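Local coordinates for ABC transporter, periplasmic substrate-binding protein (Thermotoga maritima, PDB 2HPG) that probably captures a solute in the periplasm as the extracytoplasmic binding component of a tripartite ATP-independent (TRAP) transporter, at residues R162-P167 / G199-Y204. Sequence-based numbering, arbitrary orientation.
Sequences RTPGAP and GAELTY
Thr163 donates its hydroxyl to the carboxylate of Glu201, OG1 to OE1 at 2.7 Å, reaching the oxygen from above the carboxylate plane, 43° out of it. The bend of Glu201 at chi2 (85°) swings its acid group across to the threonine. Pro164 and Glu201 approach each other from opposite directions, with Pro164 CD 3.6 Å from Glu201 OE1. At the other end the backbones join directly: Arg162 N gives a nearly straight hydrogen bond to Gly199 O (3.0 Å, 172°). Between these two bonds a water replaces a direct link, donating to Arg162 O at 2.6 Å and accepting from Arg162 NE at 3.0 Å and from Glu201 N at 3.2 Å. The arginine side chain, bent at chi2 and chi3, runs forward along its own backbone, and Pro164 N sits over the centre of one guanidinium face; its CG packs on Ala200 CB, and NH2 lies 4.0 Å from Leu202 CD2, the two side chains crossing at about a right angle.

Second-shell partners fix both polar ends: Arg162 NH1 bonds to Val183 O, whereas Glu201 forms a salt bridge with Arg142 through OE1 and a hydrogen bond with His224 through OE2. An alanine in place of Glu201 would probably leave the Thr163 hydroxyl and His224 without this acceptor and remove a negative charge paired with Arg142. The pair of segments marks where parallel strands 160-162 and 199-202 diverge in the solute-binding fold, segment 162-167 leaving for helix 167-176, which packs against Thr163, and segment 199-204, flanked by antiparallel strand 130-146, running on to helix 204-209.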
loop_
_atom_site.group_PDB
_atom_site.type_symbol
_atom_site.label_atom_id
_atom_site.label_comp_id
_atom_site.label_asym_id
_atom_site.label_seq_id
_atom_site.Cartn_x
_atom_site.Cartn_y
_atom_site.Cartn_z
ATOM N N ARG A 162 8.000 14.803 -1.470
ATOM C CA ARG A 162 8.642 13.540 -1.183
ATOM C C ARG A 162 7.600 12.449 -1.369
ATOM O O ARG A 162 6.418 12.609 -1.007
ATOM C CB ARG A 162 9.332 13.529 0.192
ATOM C CG ARG A 162 8.707 12.691 1.257
ATOM C CD ARG A 162 9.187 11.270 1.339
ATOM N NE ARG A 162 8.062 10.443 1.688
ATOM C CZ ARG A 162 8.056 9.159 2.034
ATOM N NH1 ARG A 162 9.133 8.432 2.252
ATOM N NH2 ARG A 162 6.871 8.609 2.239
ATOM N N THR A 163 8.034 11.371 -2.012
ATOM C CA THR A 163 7.170 10.203 -2.257
ATOM C C THR A 163 8.105 8.977 -2.244
ATOM O O THR A 163 9.305 9.144 -2.404
ATOM C CB THR A 163 6.393 10.398 -3.578
ATOM O OG1 THR A 163 5.385 9.391 -3.712
ATOM C CG2 THR A 163 7.342 10.383 -4.766
ATOM N N PRO A 164 7.587 7.767 -1.957
ATOM C CA PRO A 164 8.458 6.583 -1.893
ATOM C C PRO A 164 9.292 6.386 -3.160
ATOM O O PRO A 164 9.011 7.003 -4.181
ATOM C CB PRO A 164 7.472 5.454 -1.684
ATOM C CG PRO A 164 6.352 6.089 -0.978
ATOM C CD PRO A 164 6.203 7.423 -1.588
ATOM N N GLY A 165 10.348 5.586 -3.073
ATOM C CA GLY A 165 11.401 5.625 -4.085
ATOM C C GLY A 165 11.114 4.911 -5.392
ATOM O O GLY A 165 11.762 5.204 -6.397
ATOM N N ALA A 166 10.171 3.979 -5.406
ATOM C CA ALA A 166 9.936 3.149 -6.598
ATOM C C ALA A 166 9.298 3.956 -7.732
ATOM O O ALA A 166 8.610 4.958 -7.484
ATOM C CB ALA A 166 9.059 1.918 -6.240
ATOM N N PRO A 167 9.537 3.538 -8.992
ATOM C CA PRO A 167 8.971 4.214 -10.151
ATOM C C PRO A 167 7.461 4.467 -10.151
ATOM O O PRO A 167 7.061 5.518 -10.601
ATOM C CB PRO A 167 9.350 3.279 -11.321
ATOM C CG PRO A 167 10.562 2.611 -10.873
ATOM C CD PRO A 167 10.414 2.419 -9.402
ATOM N N GLY A 199 7.127 19.492 0.618
ATOM C CA GLY A 199 5.974 18.775 1.159
ATOM C C GLY A 199 6.077 17.287 0.932
ATOM O O GLY A 199 7.134 16.761 0.563
ATOM N N ALA A 200 4.974 16.603 1.190
ATOM C CA ALA A 200 4.895 15.153 1.085
ATOM C C ALA A 200 3.494 14.783 0.623
ATOM O O ALA A 200 2.692 15.642 0.271
ATOM C CB ALA A 200 5.207 14.494 2.438
ATOM N N GLU A 201 3.207 13.488 0.582
ATOM C CA GLU A 201 1.894 13.026 0.215
ATOM C C GLU A 201 1.682 11.762 1.023
ATOM O O GLU A 201 2.481 10.838 0.943
ATOM C CB GLU A 201 1.800 12.825 -1.304
ATOM C CG GLU A 201 2.827 11.935 -1.922
ATOM C CD GLU A 201 2.488 10.463 -1.874
ATOM O OE1 GLU A 201 3.422 9.642 -1.854
ATOM O OE2 GLU A 201 1.302 10.122 -1.846
ATOM N N LEU A 202 0.684 11.782 1.898
ATOM C CA LEU A 202 0.596 10.829 3.004
ATOM C C LEU A 202 -0.854 10.646 3.428
ATOM O O LEU A 202 -1.732 11.358 2.980
ATOM C CB LEU A 202 1.395 11.350 4.214
ATOM C CG LEU A 202 2.921 11.450 4.089
ATOM C CD1 LEU A 202 3.520 12.189 5.300
ATOM C CD2 LEU A 202 3.615 10.093 3.924
ATOM N N THR A 203 -1.095 9.680 4.311
ATOM C CA THR A 203 -2.367 9.553 4.992
ATOM C C THR A 203 -2.393 10.470 6.221
ATOM O O THR A 203 -1.354 10.941 6.648
ATOM C CB THR A 203 -2.536 8.137 5.496
ATOM O OG1 THR A 203 -1.556 7.904 6.502
ATOM C CG2 THR A 203 -2.351 7.144 4.341
ATOM N N TYR A 204 -3.582 10.712 6.780
ATOM C CA TYR A 204 -3.718 11.553 7.967
ATOM C C TYR A 204 -3.014 10.921 9.182
ATOM O O TYR A 204 -2.455 11.623 10.021
ATOM C CB TYR A 204 -5.205 11.796 8.275
ATOM C CG TYR A 204 -5.897 12.874 7.428
ATOM C CD1 TYR A 204 -5.745 14.213 7.727
ATOM C CD2 TYR A 204 -6.731 12.537 6.357
ATOM C CE1 TYR A 204 -6.404 15.174 7.027
ATOM C CE2 TYR A 204 -7.390 13.517 5.631
ATOM C CZ TYR A 204 -7.205 14.835 5.966
ATOM O OH TYR A 204 -7.821 15.864 5.271
HETATM O O HOH W 1 5.290 11.055 0.682
#